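PDB 1S2X: Cag-Z from Helicobacter pylori, which is of unknown function but is encoded on the cag pathogenicity island, which specifies a type IV secretion system. Local coordinates for residues A75-L80 with G165-E170; N81-A86 with N120-D125; D36-N41 with I64-N69. The protein carries 1 engineered substitution. All blocks are in the same frame, centred on the assembly; numbering follows the deposited sequence.

Interaction 1: A75-L80 with G165-E170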
loop_
_atom_site.group_PDB
_atom_site.type_symbol
_atom_site.label_atom_id
_atom_site.label_comp_id
_atom_site.label_asym_id
_atom_site.label_seq_id
_atom_site.Cartn_x
_atom_site.Cartn_y
_atom_site.Cartn_z
ATOM N N ALA A 75 -0.950 -10.822 -0.838
ATOM C CA ALA A 75 -1.869 -10.370 -1.889
ATOM C C ALA A 75 -1.809 -8.859 -2.057
ATOM O O ALA A 75 -1.778 -8.358 -3.183
ATOM C CB ALA A 75 -3.280 -10.798 -1.534
ATOM N N TYR A 76 -1.802 -8.122 -0.942
ATOM C CA TYR A 76 -1.759 -6.658 -1.025
ATOM C C TYR A 76 -0.441 -6.214 -1.671
ATOM O O TYR A 76 -0.438 -5.151 -2.288
ATOM C CB TYR A 76 -1.905 -5.958 0.330
ATOM C CG TYR A 76 -3.166 -6.315 1.076
ATOM C CD1 TYR A 76 -3.206 -6.385 2.462
ATOM C CD2 TYR A 76 -4.339 -6.590 0.378
ATOM C CE1 TYR A 76 -4.373 -6.719 3.127
ATOM C CE2 TYR A 76 -5.504 -6.925 1.036
ATOM C CZ TYR A 76 -5.516 -6.986 2.412
ATOM O OH TYR A 76 -6.679 -7.318 3.070
ATOM N N TYR A 77 0.593 -7.020 -1.493
ATOM C CA TYR A 77 1.911 -6.818 -2.078
ATOM C C TYR A 77 1.770 -6.803 -3.602
ATOM O O TYR A 77 2.312 -5.927 -4.276
ATOM C CB TYR A 77 2.932 -7.886 -1.654
ATOM C CG TYR A 77 4.308 -7.650 -2.251
ATOM C CD1 TYR A 77 5.101 -6.610 -1.792
ATOM C CD2 TYR A 77 4.830 -8.433 -3.274
ATOM C CE1 TYR A 77 6.356 -6.360 -2.309
ATOM C CE2 TYR A 77 6.086 -8.193 -3.806
ATOM C CZ TYR A 77 6.852 -7.154 -3.321
ATOM O OH TYR A 77 8.108 -6.884 -3.823
ATOM N N ASN A 78 1.025 -7.786 -4.095
ATOM C CA ASN A 78 0.809 -7.949 -5.530
ATOM C C ASN A 78 -0.124 -6.856 -6.059
ATOM O O ASN A 78 0.111 -6.322 -7.147
ATOM C CB ASN A 78 0.260 -9.326 -5.870
ATOM C CG ASN A 78 1.088 -10.507 -5.406
ATOM O OD1 ASN A 78 2.302 -10.466 -5.175
ATOM N ND2 ASN A 78 0.407 -11.641 -5.258
ATOM N N TYR A 79 -1.159 -6.529 -5.289
ATOM C CA TYR A 79 -2.058 -5.447 -5.682
ATOM C C TYR A 79 -1.240 -4.183 -5.962
ATOM O O TYR A 79 -1.350 -3.575 -7.027
ATOM C CB TYR A 79 -3.135 -5.160 -4.628
ATOM C CG TYR A 79 -3.824 -3.832 -4.877
ATOM C CD1 TYR A 79 -4.760 -3.687 -5.898
ATOM C CD2 TYR A 79 -3.536 -2.719 -4.102
ATOM C CE1 TYR A 79 -5.383 -2.474 -6.124
ATOM C CE2 TYR A 79 -4.153 -1.502 -4.324
ATOM C CZ TYR A 79 -5.080 -1.382 -5.343
ATOM O OH TYR A 79 -5.698 -0.165 -5.558
ATOM N N LEU A 80 -0.396 -3.787 -5.012
ATOM C CA LEU A 80 0.414 -2.592 -5.204
ATOM C C LEU A 80 1.372 -2.699 -6.382
ATOM O O LEU A 80 1.505 -1.715 -7.120
ATOM C CB LEU A 80 1.204 -2.275 -3.930
ATOM C CG LEU A 80 0.291 -1.772 -2.803
ATOM C CD1 LEU A 80 1.060 -1.686 -1.500
ATOM C CD2 LEU A 80 -0.323 -0.440 -3.224
ATOM N N GLY A 165 6.022 -4.634 5.820
ATOM C CA GLY A 165 6.571 -3.281 5.777
ATOM C C GLY A 165 7.839 -3.284 4.926
ATOM O O GLY A 165 7.949 -2.476 3.998
ATOM N N LYS A 166 8.771 -4.194 5.201
ATOM C CA LYS A 166 9.965 -4.356 4.377
ATOM C C LYS A 166 9.579 -4.469 2.905
ATOM O O LYS A 166 10.072 -3.795 2.001
ATOM C CB LYS A 166 10.781 -5.603 4.726
ATOM C CG LYS A 166 11.452 -5.645 6.087
ATOM C CD LYS A 166 11.757 -7.075 6.503
ATOM C CE LYS A 166 11.959 -7.236 7.997
ATOM N NZ LYS A 166 12.846 -6.189 8.575
ATOM N N LYS A 167 8.644 -5.392 2.649
ATOM C CA LYS A 167 8.289 -5.585 1.241
ATOM C C LYS A 167 7.658 -4.317 0.689
ATOM O O LYS A 167 7.834 -3.990 -0.491
ATOM C CB LYS A 167 7.398 -6.811 1.099
ATOM C CG LYS A 167 8.104 -8.116 1.452
ATOM C CD LYS A 167 7.505 -9.299 0.706
ATOM C CE LYS A 167 6.102 -9.628 1.179
ATOM N NZ LYS A 167 5.336 -10.439 0.178
ATOM N N LEU A 168 6.938 -3.576 1.535
ATOM C CA LEU A 168 6.338 -2.336 1.051
ATOM C C LEU A 168 7.437 -1.316 0.765
ATOM O O LEU A 168 7.315 -0.523 -0.167
ATOM C CB LEU A 168 5.348 -1.759 2.056
ATOM C CG LEU A 168 3.897 -1.574 1.633
ATOM C CD1 LEU A 168 3.401 -2.744 0.797
ATOM C CD2 LEU A 168 3.005 -1.396 2.857
ATOM N N ASN A 169 8.504 -1.350 1.565
ATOM C CA ASN A 169 9.620 -0.439 1.359
ATOM C C ASN A 169 10.282 -0.641 -0.002
ATOM O O ASN A 169 10.660 0.346 -0.635
ATOM C CB ASN A 169 10.691 -0.585 2.441
ATOM C CG ASN A 169 10.197 -0.183 3.815
ATOM O OD1 ASN A 169 9.043 0.219 3.978
ATOM N ND2 ASN A 169 11.081 -0.304 4.804
ATOM N N GLU A 170 10.443 -1.875 -0.454
ATOM C CA GLU A 170 10.993 -2.149 -1.776
ATOM C C GLU A 170 10.122 -1.579 -2.893
ATOM O O GLU A 170 10.620 -1.082 -3.906
ATOM C CB GLU A 170 11.144 -3.653 -2.006
ATOM C CG GLU A 170 12.020 -4.334 -0.968
ATOM C CD GLU A 170 12.028 -5.844 -1.169
ATOM O OE1 GLU A 170 10.985 -6.378 -1.600
ATOM O OE2 GLU A 170 13.085 -6.459 -0.912
#

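Interaction 2: N81-A86 with N120-D125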
loop_
_atom_site.group_PDB
_atom_site.type_symbol
_atom_site.label_atom_id
_atom_site.label_comp_id
_atom_site.label_asym_id
_atom_site.label_seq_id
_atom_site.Cartn_x
_atom_site.Cartn_y
_atom_site.Cartn_z
ATOM N N ASN A 81 2.017 -3.852 -6.546
ATOM C CA ASN A 81 2.920 -4.011 -7.690
ATOM C C ASN A 81 2.155 -3.841 -8.998
ATOM O O ASN A 81 2.581 -3.129 -9.904
ATOM C CB ASN A 81 3.626 -5.370 -7.644
ATOM C CG ASN A 81 4.749 -5.484 -8.651
ATOM O OD1 ASN A 81 5.931 -5.338 -8.311
ATOM N ND2 ASN A 81 4.404 -5.751 -9.911
ATOM N N ASN A 82 1.009 -4.503 -9.129
ATOM C CA ASN A 82 0.177 -4.403 -10.317
ATOM C C ASN A 82 -0.230 -2.960 -10.604
ATOM O O ASN A 82 -0.133 -2.476 -11.724
ATOM C CB ASN A 82 -1.090 -5.237 -10.158
ATOM C CG ASN A 82 -0.769 -6.714 -10.017
ATOM O OD1 ASN A 82 0.400 -7.094 -10.108
ATOM N ND2 ASN A 82 -1.803 -7.519 -9.795
ATOM N N LEU A 83 -0.703 -2.282 -9.561
ATOM C CA LEU A 83 -1.108 -0.892 -9.652
ATOM C C LEU A 83 0.032 0.012 -10.086
ATOM O O LEU A 83 -0.105 0.853 -10.969
ATOM C CB LEU A 83 -1.619 -0.397 -8.281
ATOM C CG LEU A 83 -2.009 1.088 -8.289
ATOM C CD1 LEU A 83 -3.508 1.226 -8.095
ATOM C CD2 LEU A 83 -1.237 1.857 -7.232
ATOM N N VAL A 84 1.179 -0.149 -9.429
ATOM C CA VAL A 84 2.344 0.671 -9.741
ATOM C C VAL A 84 2.786 0.472 -11.189
ATOM O O VAL A 84 3.109 1.455 -11.863
ATOM C CB VAL A 84 3.515 0.369 -8.795
ATOM C CG1 VAL A 84 4.815 1.005 -9.283
ATOM C CG2 VAL A 84 3.160 0.858 -7.396
ATOM N N LEU A 85 2.788 -0.786 -11.619
ATOM C CA LEU A 85 3.197 -1.130 -12.973
ATOM C C LEU A 85 2.253 -0.487 -13.987
ATOM O O LEU A 85 2.697 0.173 -14.929
ATOM C CB LEU A 85 3.252 -2.646 -13.135
ATOM C CG LEU A 85 3.782 -3.167 -14.475
ATOM C CD1 LEU A 85 5.224 -2.740 -14.700
ATOM C CD2 LEU A 85 3.647 -4.679 -14.544
ATOM N N ALA A 86 0.964 -0.703 -13.754
ATOM C CA ALA A 86 -0.099 -0.239 -14.625
ATOM C C ALA A 86 -0.087 1.290 -14.756
ATOM O O ALA A 86 -0.396 1.766 -15.851
ATOM C CB ALA A 86 -1.478 -0.676 -14.157
ATOM N N ASN A 120 3.807 9.782 -8.938
ATOM C CA ASN A 120 4.421 9.660 -7.625
ATOM C C ASN A 120 3.356 9.680 -6.523
ATOM O O ASN A 120 3.456 8.911 -5.570
ATOM C CB ASN A 120 5.433 10.772 -7.360
ATOM C CG ASN A 120 6.314 10.444 -6.164
ATOM O OD1 ASN A 120 6.752 9.302 -6.020
ATOM N ND2 ASN A 120 6.592 11.412 -5.299
ATOM N N ASN A 121 2.372 10.553 -6.668
ATOM C CA ASN A 121 1.368 10.813 -5.648
ATOM C C ASN A 121 0.257 9.786 -5.604
ATOM O O ASN A 121 -0.222 9.383 -4.529
ATOM C CB ASN A 121 0.782 12.223 -5.880
ATOM C CG ASN A 121 1.828 13.243 -5.440
ATOM O OD1 ASN A 121 1.829 14.382 -5.884
ATOM N ND2 ASN A 121 2.714 12.796 -4.559
ATOM N N PHE A 122 -0.166 9.349 -6.790
ATOM C CA PHE A 122 -1.225 8.341 -6.818
ATOM C C PHE A 122 -0.713 7.014 -6.273
ATOM O O PHE A 122 -1.404 6.315 -5.529
ATOM C CB PHE A 122 -1.727 8.216 -8.246
ATOM C CG PHE A 122 -2.633 7.031 -8.528
ATOM C CD1 PHE A 122 -2.137 5.894 -9.132
ATOM C CD2 PHE A 122 -3.975 7.059 -8.192
ATOM C CE1 PHE A 122 -2.959 4.815 -9.391
ATOM C CE2 PHE A 122 -4.804 5.989 -8.464
ATOM C CZ PHE A 122 -4.300 4.859 -9.078
ATOM N N THR A 123 0.519 6.637 -6.631
ATOM C CA THR A 123 1.019 5.339 -6.197
ATOM C C THR A 123 1.373 5.372 -4.713
ATOM O O THR A 123 0.998 4.446 -3.992
ATOM C CB THR A 123 2.261 4.851 -6.967
ATOM O OG1 THR A 123 3.289 5.838 -6.894
ATOM C CG2 THR A 123 1.932 4.649 -8.437
ATOM N N CYS A 124 2.076 6.423 -4.314
ATOM C CA CYS A 124 2.494 6.577 -2.919
ATOM C C CYS A 124 1.299 6.665 -1.978
ATOM O O CYS A 124 1.346 6.183 -0.841
ATOM C CB CYS A 124 3.411 7.792 -2.775
ATOM S SG CYS A 124 5.128 7.438 -3.241
ATOM N N ASP A 125 0.186 7.259 -2.402
ATOM C CA ASP A 125 -0.987 7.287 -1.533
ATOM C C ASP A 125 -1.614 5.905 -1.468
ATOM O O ASP A 125 -2.168 5.491 -0.452
ATOM C CB ASP A 125 -2.036 8.289 -2.005
ATOM C CG ASP A 125 -1.609 9.736 -1.858
ATOM O OD1 ASP A 125 -0.549 10.010 -1.260
ATOM O OD2 ASP A 125 -2.350 10.616 -2.364
#

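Interaction 3: D36-N41 with I64-N69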
loop_
_atom_site.group_PDB
_atom_site.type_symbol
_atom_site.label_atom_id
_atom_site.label_comp_id
_atom_site.label_asym_id
_atom_site.label_seq_id
_atom_site.Cartn_x
_atom_site.Cartn_y
_atom_site.Cartn_z
ATOM N N ASP A 36 -12.039 -6.213 9.530
ATOM C CA ASP A 36 -12.923 -5.889 10.642
ATOM C C ASP A 36 -13.464 -7.160 11.274
ATOM O O ASP A 36 -13.488 -7.361 12.474
ATOM C CB ASP A 36 -14.066 -4.978 10.172
ATOM C CG ASP A 36 -13.601 -3.539 10.043
ATOM O OD1 ASP A 36 -14.309 -2.705 9.445
ATOM O OD2 ASP A 36 -12.499 -3.237 10.554
ATOM N N LYS A 37 -13.920 -8.077 10.435
ATOM C CA LYS A 37 -14.511 -9.312 10.926
ATOM C C LYS A 37 -13.477 -10.211 11.567
ATOM O O LYS A 37 -13.733 -10.828 12.601
ATOM C CB LYS A 37 -15.196 -10.027 9.748
ATOM C CG LYS A 37 -16.586 -10.542 10.108
ATOM C CD LYS A 37 -16.958 -11.722 9.222
ATOM C CE LYS A 37 -16.261 -12.990 9.687
ATOM N NZ LYS A 37 -17.156 -14.179 9.590
ATOM N N PHE A 38 -12.284 -10.281 10.954
ATOM C CA PHE A 38 -11.245 -11.117 11.577
ATOM C C PHE A 38 -10.915 -10.551 12.946
ATOM O O PHE A 38 -10.810 -11.268 13.931
ATOM C CB PHE A 38 -10.000 -11.211 10.692
ATOM C CG PHE A 38 -8.870 -12.026 11.323
ATOM C CD1 PHE A 38 -7.773 -11.389 11.882
ATOM C CD2 PHE A 38 -8.930 -13.407 11.348
ATOM C CE1 PHE A 38 -6.741 -12.105 12.474
ATOM C CE2 PHE A 38 -7.921 -14.136 11.963
ATOM C CZ PHE A 38 -6.849 -13.488 12.545
ATOM N N ILE A 39 -10.734 -9.229 13.006
ATOM C CA ILE A 39 -10.359 -8.612 14.279
ATOM C C ILE A 39 -11.381 -8.907 15.359
ATOM O O ILE A 39 -11.101 -9.380 16.467
ATOM C CB ILE A 39 -10.247 -7.088 14.097
ATOM C CG1 ILE A 39 -8.992 -6.679 13.318
ATOM C CG2 ILE A 39 -10.349 -6.406 15.448
ATOM C CD1 ILE A 39 -7.781 -7.451 13.784
ATOM N N GLN A 40 -12.638 -8.636 15.009
ATOM C CA GLN A 40 -13.728 -8.919 15.941
ATOM C C GLN A 40 -13.781 -10.365 16.380
ATOM O O GLN A 40 -14.136 -10.671 17.516
ATOM C CB GLN A 40 -15.069 -8.515 15.281
ATOM C CG GLN A 40 -15.218 -6.992 15.301
ATOM C CD GLN A 40 -15.079 -6.402 16.692
ATOM O OE1 GLN A 40 -15.761 -6.805 17.642
ATOM N NE2 GLN A 40 -14.195 -5.418 16.849
ATOM N N ASN A 41 -13.448 -11.321 15.528
ATOM C CA ASN A 41 -13.575 -12.706 15.961
ATOM C C ASN A 41 -12.309 -13.252 16.583
ATOM O O ASN A 41 -12.367 -14.287 17.257
ATOM C CB ASN A 41 -13.992 -13.586 14.772
ATOM C CG ASN A 41 -15.472 -13.468 14.452
ATOM O OD1 ASN A 41 -15.936 -13.842 13.374
ATOM N ND2 ASN A 41 -16.239 -12.930 15.396
ATOM N N ILE A 64 -1.408 -17.501 14.527
ATOM C CA ILE A 64 -1.781 -18.864 14.109
ATOM C C ILE A 64 -3.205 -18.802 13.579
ATOM O O ILE A 64 -3.504 -19.423 12.553
ATOM C CB ILE A 64 -1.591 -19.893 15.228
ATOM C CG1 ILE A 64 -0.124 -20.228 15.532
ATOM C CG2 ILE A 64 -2.345 -21.188 14.938
ATOM C CD1 ILE A 64 0.087 -20.916 16.862
ATOM N N ASN A 65 -4.088 -18.037 14.232
ATOM C CA ASN A 65 -5.455 -17.920 13.698
ATOM C C ASN A 65 -5.459 -17.210 12.354
ATOM O O ASN A 65 -6.248 -17.511 11.452
ATOM C CB ASN A 65 -6.375 -17.209 14.705
ATOM C CG ASN A 65 -6.773 -18.219 15.769
ATOM O OD1 ASN A 65 -6.932 -19.375 15.390
ATOM N ND2 ASN A 65 -6.907 -17.847 17.030
HETATM N N MSE A 66 -4.559 -16.246 12.168
HETATM C CA MSE A 66 -4.457 -15.596 10.856
HETATM C C MSE A 66 -4.088 -16.652 9.809
HETATM O O MSE A 66 -4.656 -16.749 8.711
HETATM C CB MSE A 66 -3.423 -14.480 10.893
HETATM C CG MSE A 66 -3.724 -13.144 11.551
HETATM SE SE MSE A 66 -2.232 -12.103 11.733
HETATM C CE MSE A 66 -2.203 -11.485 10.034
ATOM N N GLN A 67 -3.108 -17.509 10.070
ATOM C CA GLN A 67 -2.694 -18.491 9.051
ATOM C C GLN A 67 -3.805 -19.482 8.751
ATOM O O GLN A 67 -4.086 -19.822 7.606
ATOM C CB GLN A 67 -1.455 -19.274 9.491
ATOM C CG GLN A 67 -0.230 -18.422 9.808
ATOM C CD GLN A 67 0.741 -18.246 8.662
ATOM O OE1 GLN A 67 1.968 -18.211 8.813
ATOM N NE2 GLN A 67 0.217 -18.114 7.451
ATOM N N LYS A 68 -4.455 -19.967 9.796
ATOM C CA LYS A 68 -5.544 -20.915 9.648
ATOM C C LYS A 68 -6.714 -20.325 8.868
ATOM O O LYS A 68 -7.500 -21.099 8.301
ATOM C CB LYS A 68 -6.048 -21.395 11.009
ATOM C CG LYS A 68 -5.082 -22.285 11.786
ATOM C CD LYS A 68 -5.700 -22.577 13.148
ATOM C CE LYS A 68 -5.061 -23.763 13.837
ATOM N NZ LYS A 68 -5.575 -23.879 15.235
ATOM N N ASN A 69 -6.843 -19.006 8.832
ATOM C CA ASN A 69 -7.959 -18.357 8.138
ATOM C C ASN A 69 -7.530 -17.812 6.780
ATOM O O ASN A 69 -8.235 -17.032 6.147
ATOM C CB ASN A 69 -8.541 -17.240 9.015
ATOM C CG ASN A 69 -9.464 -17.792 10.088
ATOM O OD1 ASN A 69 -9.055 -18.289 11.138
ATOM N ND2 ASN A 69 -10.757 -17.701 9.806
#

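Interaction 1: A75-L80 with G165-E170
The phenol ring of Y77 lies under the ammonium end of K167, where helix 74-101 runs almost parallel to helix 161-183 in an all-helical bundle. The two short segments keep their axes 10.5 Å apart at an angle of 10°. K167 NZ sits over one face of the Y77 ring, 4.3 Å from its centroid and 27° off the normal, a cation-pi contact. A bend at chi3 (-69°) turns the end of the lysine chain over the tyrosine ring. NZ is also held by a salt bridge to D74, just ahead of the tyrosine's own segment, so the ammonium group is shared between a carboxylate and a ring.

The same lysine touches the ring a second time nearer its backbone: CB packs 3.6 Å from Y77 CE1, and the K167 carbonyl oxygen lies at the ring edge, in its plane, 3.3 Å from that carbon. With CG anti to the backbone N, Y77 extends toward helix 161-183, and its OH comes within 3.7 Å of E170 OE1, a loose approach with the carboxylate tilted against the ring.

Deeper in the bundle L80 and L168 meet at about a right angle, both also touching helix 105-135, L80 at I130 and L168 at V127 and S131. This methyl pair is tight, L80 CD1 standing 3.4 Å from L168 CD1.

Interaction 2: N81-A86 with N120-D125
The hydroxyl OG1 of T123 is hydrogen-bonded to the carbonyl O of F119, one turn earlier in its own helix, and the apolar part of the side chain packs on V84. The contact belongs to an antiparallel helical hairpin made by helices 74-101 and 105-135, whose segments run at 176° to each other with axes 10.1 Å apart. No hydrogen bond crosses between the segments, so the hairpin is joined here by carbon contacts.

A chi1 of 55° sets OG1 of T123 between the backbone N and the carbonyl carbon, and CG2 is thereby anti to the carbonyl carbon. Both CB and CG2 then meet one branch of the valine: V84 CG2 lies 4.1 Å from T123 CB, and the two side chains are roughly perpendicular. Within the two segments the backbones come nearest at this pair, V84 CA to T123 CA being 6.0 Å. Next to it, L83 leans on the outer end of the F122 ring, slanted to its plane, and its CD2 comes within 4.3 Å of T123 CA.

Each pair is covered by a different neighbouring helix. Helix 161-183 contributes I175 against T123 and K178 against V84, while helix 14-23 brings I20 to L83 and L21 to F122. In the leucine-phenylalanine pair the nearest approach is L83 CD1 to F122 CZ, at 3.8 Å, with CE1 of the ring only slightly farther from the same methyl.

Interaction 3: D36-N41 with I64-N69
An apolar helix-to-helix contact joins F38 of helix 31-43 to M66 near the C-terminal end of helix 52-68, in the outer part of the all-helical fold, the centre of the contact lying about 20 Å from the centre of the chain. F38 is the only residue of 36-41 to touch 64-69. Its CG is anti to the backbone N (chi1 178°), which directs the far end of the ring at the last turn of the other helix. M66, a selenomethionine in this crystal, crosses the phenylalanine at about a right angle and meets the ring mainly through CG, with CB behind it, rather than through selenium. Packing is close: M66 CG is 3.3 Å from F38 CZ and equally near CE1.

Beyond CG the M66 chain bends at chi3, and the side chain also touches I71, F73 and L159, while Y42, one turn along from F38, brings its ring against that of the phenylalanine and also touches N65 and N69. N69 is the first residue to leave helical geometry, and its backbone N is still hydrogen-bonded to M66 O. N69 CB lies 4.3 Å from F38 CE2. F38 CE2 also stands 3.8 Å from N65 O.

Interactions 1 and 2 share helix 74-101 on consecutive segments, with centres 11 Å apart. Interaction 1 joins this helix in parallel to helix 161-183, and interaction 2 joins it antiparallel to helix 105-135, so the helix serves two partners within neighbouring turns. Interaction 3 lies earlier in the chain, closing before the other two open, and its second helix, 52-68, is the one that precedes helix 74-101. Its centre is 20 Å from that of interaction 1 and 28 Å from that of interaction 2, with nearest atoms about 8 and 17 Å apart. An isopropanol molecule, probably from the crystallisation liquor, lies about 6 Å from the L168 side chain of interaction 1.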